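PDB 1NTH: monomethylamine methyltransferase MtmB1 from Methanosarcina barkeri, which catalyses transfer of the methyl group from monomethylamine to the corrinoid cofactor of its partner protein MtmC, a step of methanogenesis from methylamine. Local coordinates for residues R116-G128 with M386-I398. Sequence-based numbering, arbitrary orientation.
Sequences RSVGDKAKPIVQG and MGEVARATAGVEI
Lys123 runs fully extended along helix 386-393, its CG anti to the backbone N (chi1 -178°), which carries CE over the helix to within 3.2 Å of Gly387 O and alongside the CB atoms of Ala390 and Arg391. Its NZ gives a 2.7 Å hydrogen bond to a water that also accepts from Arg391 NH1, and both cations form salt bridges to Glu152. Replacing Lys123 with alanine would probably leave that water and Glu152 each short of a partner and remove the cover over Gly387 O.

Where the chain enters strand 125-128, Val126 and Met386 lie side by side and point in opposite senses: the methionine chain is straight to SD and then bends (chi3 75°), setting CE 3.6 Å from Val126 CG1, while CG2 lies over Gly387 CA. Just before the strand, Pro124 puts CG against Ala390 CB.

Beyond the helix, backbone takes over. Ala394 CB sits 3.4 Å from Lys121 O, and Gly395 N gives a weak hydrogen bond to Asp120 O (3.1 Å). One water ties Gly119 O to Val396 O, and the Val118 side chain lies crosswise to that of Ile398, its CG1 3.7 Å from Ile398 CD1.

Strand 125-128 belongs to the TIM barrel's parallel sheet, and the helix packs outside it, nearly antiparallel (166°). The chemistry has three parts: apolar packing by Val126 and Pro124, the Lys123-Arg391-Glu152 cluster with its shared water, and, in the type II turn after the helix, mainly carbonyls and bridging waters.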
ATOM      1  N   ARG A 116     -24.145  21.158   7.646  1.00 17.92           N
ATOM      2  CA  ARG A 116     -25.568  21.119   7.979  1.00 17.91           C
ATOM      3  C   ARG A 116     -25.982  22.531   8.369  1.00 19.09           C
ATOM      4  O   ARG A 116     -25.206  23.271   8.972  1.00 19.00           O
ATOM      5  CB  ARG A 116     -25.848  20.191   9.167  1.00 17.31           C
ATOM      6  CG  ARG A 116     -25.723  18.708   8.869  1.00 17.23           C
ATOM      7  CD  ARG A 116     -26.178  17.857  10.057  1.00 15.93           C
ATOM      8  NE  ARG A 116     -27.621  17.946  10.303  1.00 16.26           N
ATOM      9  CZ  ARG A 116     -28.181  18.607  11.314  1.00 17.92           C
ATOM     10  NH1 ARG A 116     -27.425  19.252  12.198  1.00 15.59           N
ATOM     11  NH2 ARG A 116     -29.502  18.622  11.446  1.00 16.62           N
ATOM     12  N   SER A 117     -27.201  22.909   8.015  1.00 20.46           N
ATOM     13  CA  SER A 117     -27.702  24.231   8.359  1.00 21.23           C
ATOM     14  C   SER A 117     -28.625  24.081   9.558  1.00 21.15           C
ATOM     15  O   SER A 117     -28.927  22.969   9.985  1.00 19.93           O
ATOM     16  CB  SER A 117     -28.476  24.826   7.183  0.50 23.34           C
ATOM     17  OG  SER A 117     -29.587  24.013   6.845  0.50 22.50           O
ATOM     18  N   VAL A 118     -29.061  25.205  10.110  1.00 21.87           N
ATOM     19  CA  VAL A 118     -29.981  25.175  11.235  1.00 21.19           C
ATOM     20  C   VAL A 118     -31.258  24.484  10.749  1.00 21.52           C
ATOM     21  O   VAL A 118     -31.754  24.791   9.665  1.00 21.78           O
ATOM     22  CB  VAL A 118     -30.316  26.608  11.704  1.00 22.19           C
ATOM     23  CG1 VAL A 118     -31.405  26.574  12.768  1.00 21.12           C
ATOM     24  CG2 VAL A 118     -29.062  27.279  12.247  1.00 22.97           C
ATOM     25  N   GLY A 119     -31.767  23.542  11.540  1.00 20.66           N
ATOM     26  CA  GLY A 119     -32.984  22.827  11.182  1.00 22.14           C
ATOM     27  C   GLY A 119     -32.866  21.900   9.981  1.00 23.19           C
ATOM     28  O   GLY A 119     -33.873  21.461   9.425  1.00 22.90           O
ATOM     29  N   ASP A 120     -31.635  21.590   9.588  1.00 21.32           N
ATOM     30  CA  ASP A 120     -31.381  20.727   8.436  1.00 22.38           C
ATOM     31  C   ASP A 120     -32.114  19.386   8.504  1.00 22.15           C
ATOM     32  O   ASP A 120     -32.205  18.768   9.565  1.00 22.39           O
ATOM     33  CB  ASP A 120     -29.874  20.486   8.315  1.00 21.68           C
ATOM     34  CG  ASP A 120     -29.444  20.149   6.904  1.00 25.05           C
ATOM     35  OD1 ASP A 120     -28.513  20.812   6.402  1.00 26.47           O
ATOM     36  OD2 ASP A 120     -30.029  19.228   6.298  1.00 27.42           O
ATOM     37  N   LYS A 121     -32.631  18.941   7.360  1.00 22.98           N
ATOM     38  CA  LYS A 121     -33.338  17.663   7.270  1.00 23.43           C
ATOM     39  C   LYS A 121     -32.349  16.505   7.399  1.00 21.97           C
ATOM     40  O   LYS A 121     -32.716  15.402   7.806  1.00 22.17           O
ATOM     41  CB  LYS A 121     -34.056  17.540   5.923  1.00 26.19           C
ATOM     42  CG  LYS A 121     -35.162  18.549   5.677  1.00 30.85           C
ATOM     43  CD  LYS A 121     -36.426  18.214   6.444  0.50 32.10           C
ATOM     44  CE  LYS A 121     -37.561  19.151   6.049  0.50 33.74           C
ATOM     45  NZ  LYS A 121     -38.833  18.819   6.747  0.50 34.45           N
ATOM     46  N   ALA A 122     -31.096  16.756   7.036  1.00 21.17           N
ATOM     47  CA  ALA A 122     -30.067  15.726   7.118  1.00 20.56           C
ATOM     48  C   ALA A 122     -29.683  15.469   8.569  1.00 20.91           C
ATOM     49  O   ALA A 122     -29.661  16.382   9.390  1.00 21.46           O
ATOM     50  CB  ALA A 122     -28.837  16.148   6.321  1.00 21.20           C
ATOM     51  N   LYS A 123     -29.382  14.215   8.875  1.00 20.45           N
ATOM     52  CA  LYS A 123     -28.995  13.820  10.223  1.00 20.47           C
ATOM     53  C   LYS A 123     -27.497  14.036  10.437  1.00 18.84           C
ATOM     54  O   LYS A 123     -26.691  13.827   9.532  1.00 18.45           O
ATOM     55  CB  LYS A 123     -29.329  12.342  10.437  1.00 21.00           C
ATOM     56  CG  LYS A 123     -29.027  11.803  11.824  1.00 21.91           C
ATOM     57  CD  LYS A 123     -29.245  10.293  11.868  1.00 22.03           C
ATOM     58  CE  LYS A 123     -29.045   9.734  13.271  1.00 21.36           C
ATOM     59  NZ  LYS A 123     -29.132   8.243  13.286  1.00 23.59           N
ATOM     60  N   PRO A 124     -27.104  14.487  11.633  1.00 18.11           N
ATOM     61  CA  PRO A 124     -25.669  14.680  11.843  1.00 17.65           C
ATOM     62  C   PRO A 124     -24.976  13.329  11.989  1.00 17.06           C
ATOM     63  O   PRO A 124     -25.631  12.293  12.130  1.00 17.50           O
ATOM     64  CB  PRO A 124     -25.613  15.504  13.131  1.00 18.65           C
ATOM     65  CG  PRO A 124     -26.854  15.102  13.854  1.00 19.48           C
ATOM     66  CD  PRO A 124     -27.883  15.051  12.748  1.00 17.09           C
ATOM     67  N   ILE A 125     -23.651  13.347  11.932  1.00 16.10           N
ATOM     68  CA  ILE A 125     -22.856  12.140  12.091  1.00 16.69           C
ATOM     69  C   ILE A 125     -22.843  11.799  13.575  1.00 17.30           C
ATOM     70  O   ILE A 125     -22.649  12.679  14.419  1.00 17.10           O
ATOM     71  CB  ILE A 125     -21.404  12.373  11.605  1.00 17.92           C
ATOM     72  CG1 ILE A 125     -21.393  12.562  10.087  1.00 20.00           C
ATOM     73  CG2 ILE A 125     -20.505  11.219  12.036  1.00 19.28           C
ATOM     74  CD1 ILE A 125     -22.004  11.405   9.317  1.00 22.40           C
ATOM     75  N   VAL A 126     -23.056  10.528  13.893  1.00 15.22           N
ATOM     76  CA  VAL A 126     -23.065  10.079  15.280  1.00 15.82           C
ATOM     77  C   VAL A 126     -21.719   9.456  15.639  1.00 14.77           C
ATOM     78  O   VAL A 126     -21.375   8.367  15.175  1.00 15.84           O
ATOM     79  CB  VAL A 126     -24.189   9.047  15.518  1.00 15.79           C
ATOM     80  CG1 VAL A 126     -24.151   8.545  16.958  1.00 17.66           C
ATOM     81  CG2 VAL A 126     -25.541   9.681  15.219  1.00 17.71           C
ATOM     82  N   GLN A 127     -20.951  10.171  16.453  1.00 14.22           N
ATOM     83  CA  GLN A 127     -19.648   9.697  16.892  1.00 13.72           C
ATOM     84  C   GLN A 127     -19.836   9.171  18.307  1.00 15.78           C
ATOM     85  O   GLN A 127     -19.889   9.941  19.263  1.00 15.68           O
ATOM     86  CB  GLN A 127     -18.639  10.844  16.872  1.00 15.25           C
ATOM     87  CG  GLN A 127     -17.241  10.454  17.317  1.00 15.67           C
ATOM     88  CD  GLN A 127     -16.200  11.433  16.823  1.00 16.49           C
ATOM     89  OE1 GLN A 127     -15.861  12.411  17.499  1.00 19.19           O
ATOM     90  NE2 GLN A 127     -15.700  11.187  15.621  1.00 15.20           N
ATOM     91  N   GLY A 128     -19.947   7.855  18.431  1.00 13.70           N
ATOM     92  CA  GLY A 128     -20.181   7.260  19.731  1.00 15.90           C
ATOM     93  C   GLY A 128     -18.997   6.569  20.363  1.00 15.54           C
ATOM     94  O   GLY A 128     -18.166   5.965  19.685  1.00 16.08           O
ATOM     95  N   MET A 386     -28.740   9.002  21.638  1.00 17.93           N
ATOM     96  CA  MET A 386     -28.236  10.224  21.025  1.00 18.52           C
ATOM     97  C   MET A 386     -28.554  10.198  19.529  1.00 17.71           C
ATOM     98  O   MET A 386     -29.016  11.191  18.963  1.00 18.05           O
ATOM     99  CB  MET A 386     -26.721  10.331  21.259  1.00 19.54           C
ATOM    100  CG  MET A 386     -26.063  11.584  20.700  1.00 21.19           C
ATOM    101  SD  MET A 386     -24.299  11.683  21.126  1.00 22.18           S
ATOM    102  CE  MET A 386     -23.598  10.473  19.999  1.00 21.92           C
ATOM    103  N   GLY A 387     -28.331   9.044  18.903  1.00 17.20           N
ATOM    104  CA  GLY A 387     -28.595   8.903  17.482  1.00 16.41           C
ATOM    105  C   GLY A 387     -30.066   8.900  17.104  1.00 17.65           C
ATOM    106  O   GLY A 387     -30.458   9.542  16.131  1.00 18.59           O
ATOM    107  N   GLU A 388     -30.890   8.176  17.859  1.00 17.21           N
ATOM    108  CA  GLU A 388     -32.321   8.124  17.560  1.00 17.62           C
ATOM    109  C   GLU A 388     -32.961   9.498  17.707  1.00 17.00           C
ATOM    110  O   GLU A 388     -33.815   9.889  16.910  1.00 17.37           O
ATOM    111  CB  GLU A 388     -33.035   7.133  18.482  1.00 19.61           C
ATOM    112  CG  GLU A 388     -32.824   5.678  18.108  1.00 22.72           C
ATOM    113  CD  GLU A 388     -34.046   4.828  18.399  1.00 24.36           C
ATOM    114  OE1 GLU A 388     -34.261   4.460  19.574  1.00 25.95           O
ATOM    115  OE2 GLU A 388     -34.801   4.541  17.444  1.00 26.73           O
ATOM    116  N   VAL A 389     -32.542  10.225  18.735  1.00 17.61           N
ATOM    117  CA  VAL A 389     -33.074  11.555  18.983  1.00 17.63           C
ATOM    118  C   VAL A 389     -32.653  12.512  17.871  1.00 16.66           C
ATOM    119  O   VAL A 389     -33.423  13.387  17.473  1.00 17.10           O
ATOM    120  CB  VAL A 389     -32.607  12.084  20.355  1.00 16.63           C
ATOM    121  CG1 VAL A 389     -32.997  13.547  20.517  1.00 17.58           C
ATOM    122  CG2 VAL A 389     -33.244  11.251  21.466  1.00 19.56           C
ATOM    123  N   ALA A 390     -31.435  12.341  17.360  1.00 16.64           N
ATOM    124  CA  ALA A 390     -30.959  13.197  16.278  1.00 16.93           C
ATOM    125  C   ALA A 390     -31.831  12.979  15.042  1.00 16.92           C
ATOM    126  O   ALA A 390     -32.201  13.930  14.354  1.00 17.61           O
ATOM    127  CB  ALA A 390     -29.496  12.886  15.958  1.00 15.79           C
ATOM    128  N   ARG A 391     -32.158  11.721  14.760  1.00 16.69           N
ATOM    129  CA  ARG A 391     -32.997  11.404  13.611  1.00 18.13           C
ATOM    130  C   ARG A 391     -34.372  12.049  13.778  1.00 17.65           C
ATOM    131  O   ARG A 391     -34.909  12.639  12.841  1.00 18.85           O
ATOM    132  CB  ARG A 391     -33.170   9.890  13.466  1.00 17.99           C
ATOM    133  CG  ARG A 391     -34.010   9.494  12.261  1.00 22.15           C
ATOM    134  CD  ARG A 391     -34.302   7.997  12.232  1.00 21.14           C
ATOM    135  NE  ARG A 391     -35.173   7.586  13.328  1.00 23.77           N
ATOM    136  CZ  ARG A 391     -34.786   6.828  14.350  1.00 24.12           C
ATOM    137  NH1 ARG A 391     -33.535   6.395  14.423  1.00 22.94           N
ATOM    138  NH2 ARG A 391     -35.654   6.505  15.299  1.00 24.98           N
ATOM    139  N   ALA A 392     -34.932  11.934  14.978  1.00 18.44           N
ATOM    140  CA  ALA A 392     -36.246  12.496  15.270  1.00 19.54           C
ATOM    141  C   ALA A 392     -36.276  14.022  15.182  1.00 20.19           C
ATOM    142  O   ALA A 392     -37.273  14.609  14.761  1.00 22.06           O
ATOM    143  CB  ALA A 392     -36.699  12.049  16.656  1.00 19.46           C
ATOM    144  N   THR A 393     -35.178  14.660  15.575  1.00 19.17           N
ATOM    145  CA  THR A 393     -35.078  16.117  15.566  1.00 18.81           C
ATOM    146  C   THR A 393     -34.834  16.728  14.186  1.00 19.32           C
ATOM    147  O   THR A 393     -35.301  17.829  13.897  1.00 19.85           O
ATOM    148  CB  THR A 393     -33.948  16.583  16.512  1.00 17.63           C
ATOM    149  OG1 THR A 393     -34.195  16.077  17.828  1.00 19.00           O
ATOM    150  CG2 THR A 393     -33.880  18.105  16.569  1.00 18.27           C
ATOM    151  N   ALA A 394     -34.100  16.017  13.338  1.00 19.30           N
ATOM    152  CA  ALA A 394     -33.789  16.520  12.005  1.00 20.74           C
ATOM    153  C   ALA A 394     -35.035  16.956  11.235  1.00 21.95           C
ATOM    154  O   ALA A 394     -35.999  16.203  11.116  1.00 23.02           O
ATOM    155  CB  ALA A 394     -33.027  15.459  11.208  1.00 21.58           C
ATOM    156  N   GLY A 395     -35.010  18.185  10.727  1.00 22.59           N
ATOM    157  CA  GLY A 395     -36.128  18.695   9.955  1.00 24.12           C
ATOM    158  C   GLY A 395     -37.263  19.340  10.731  1.00 24.40           C
ATOM    159  O   GLY A 395     -38.142  19.962  10.131  1.00 25.02           O
ATOM    160  N   VAL A 396     -37.263  19.202  12.051  1.00 23.81           N
ATOM    161  CA  VAL A 396     -38.327  19.791  12.861  1.00 23.41           C
ATOM    162  C   VAL A 396     -38.195  21.313  12.921  1.00 24.29           C
ATOM    163  O   VAL A 396     -37.090  21.850  13.002  1.00 24.33           O
ATOM    164  CB  VAL A 396     -38.313  19.218  14.300  1.00 22.72           C
ATOM    165  CG1 VAL A 396     -39.400  19.879  15.141  1.00 21.56           C
ATOM    166  CG2 VAL A 396     -38.531  17.712  14.257  1.00 22.77           C
ATOM    167  N   GLU A 397     -39.332  22.002  12.864  1.00 25.02           N
ATOM    168  CA  GLU A 397     -39.357  23.460  12.925  1.00 26.42           C
ATOM    169  C   GLU A 397     -38.678  23.937  14.203  1.00 23.78           C
ATOM    170  O   GLU A 397     -38.924  23.402  15.282  1.00 23.37           O
ATOM    171  CB  GLU A 397     -40.803  23.962  12.890  1.00 29.79           C
ATOM    172  CG  GLU A 397     -41.481  23.824  11.534  1.00 36.02           C
ATOM    173  CD  GLU A 397     -42.951  24.189  11.574  0.70 38.21           C
ATOM    174  OE1 GLU A 397     -43.303  25.165  12.276  0.70 40.50           O
ATOM    175  OE2 GLU A 397     -43.754  23.510  10.896  0.70 40.85           O
ATOM    176  N   ILE A 398     -37.833  24.953  14.079  1.00 23.58           N
ATOM    177  CA  ILE A 398     -37.106  25.484  15.225  1.00 23.83           C
ATOM    178  C   ILE A 398     -38.009  25.978  16.357  1.00 24.56           C
ATOM    179  O   ILE A 398     -37.689  25.796  17.531  1.00 23.85           O
ATOM    180  CB  ILE A 398     -36.155  26.619  14.788  1.00 24.02           C
ATOM    181  CG1 ILE A 398     -35.120  26.066  13.802  1.00 24.46           C
ATOM    182  CG2 ILE A 398     -35.465  27.233  16.003  1.00 24.79           C
ATOM    183  CD1 ILE A 398     -34.345  24.854  14.316  1.00 24.14           C
TER
HETATM  184  O   HOH W   1     -36.232  22.759  10.469  1.00 35.75           O
HETATM  185  O   HOH W   2     -35.307  14.830   8.187  1.00 37.45           O
HETATM  186  O   HOH W   3     -31.362   6.769  12.729  1.00 26.49           O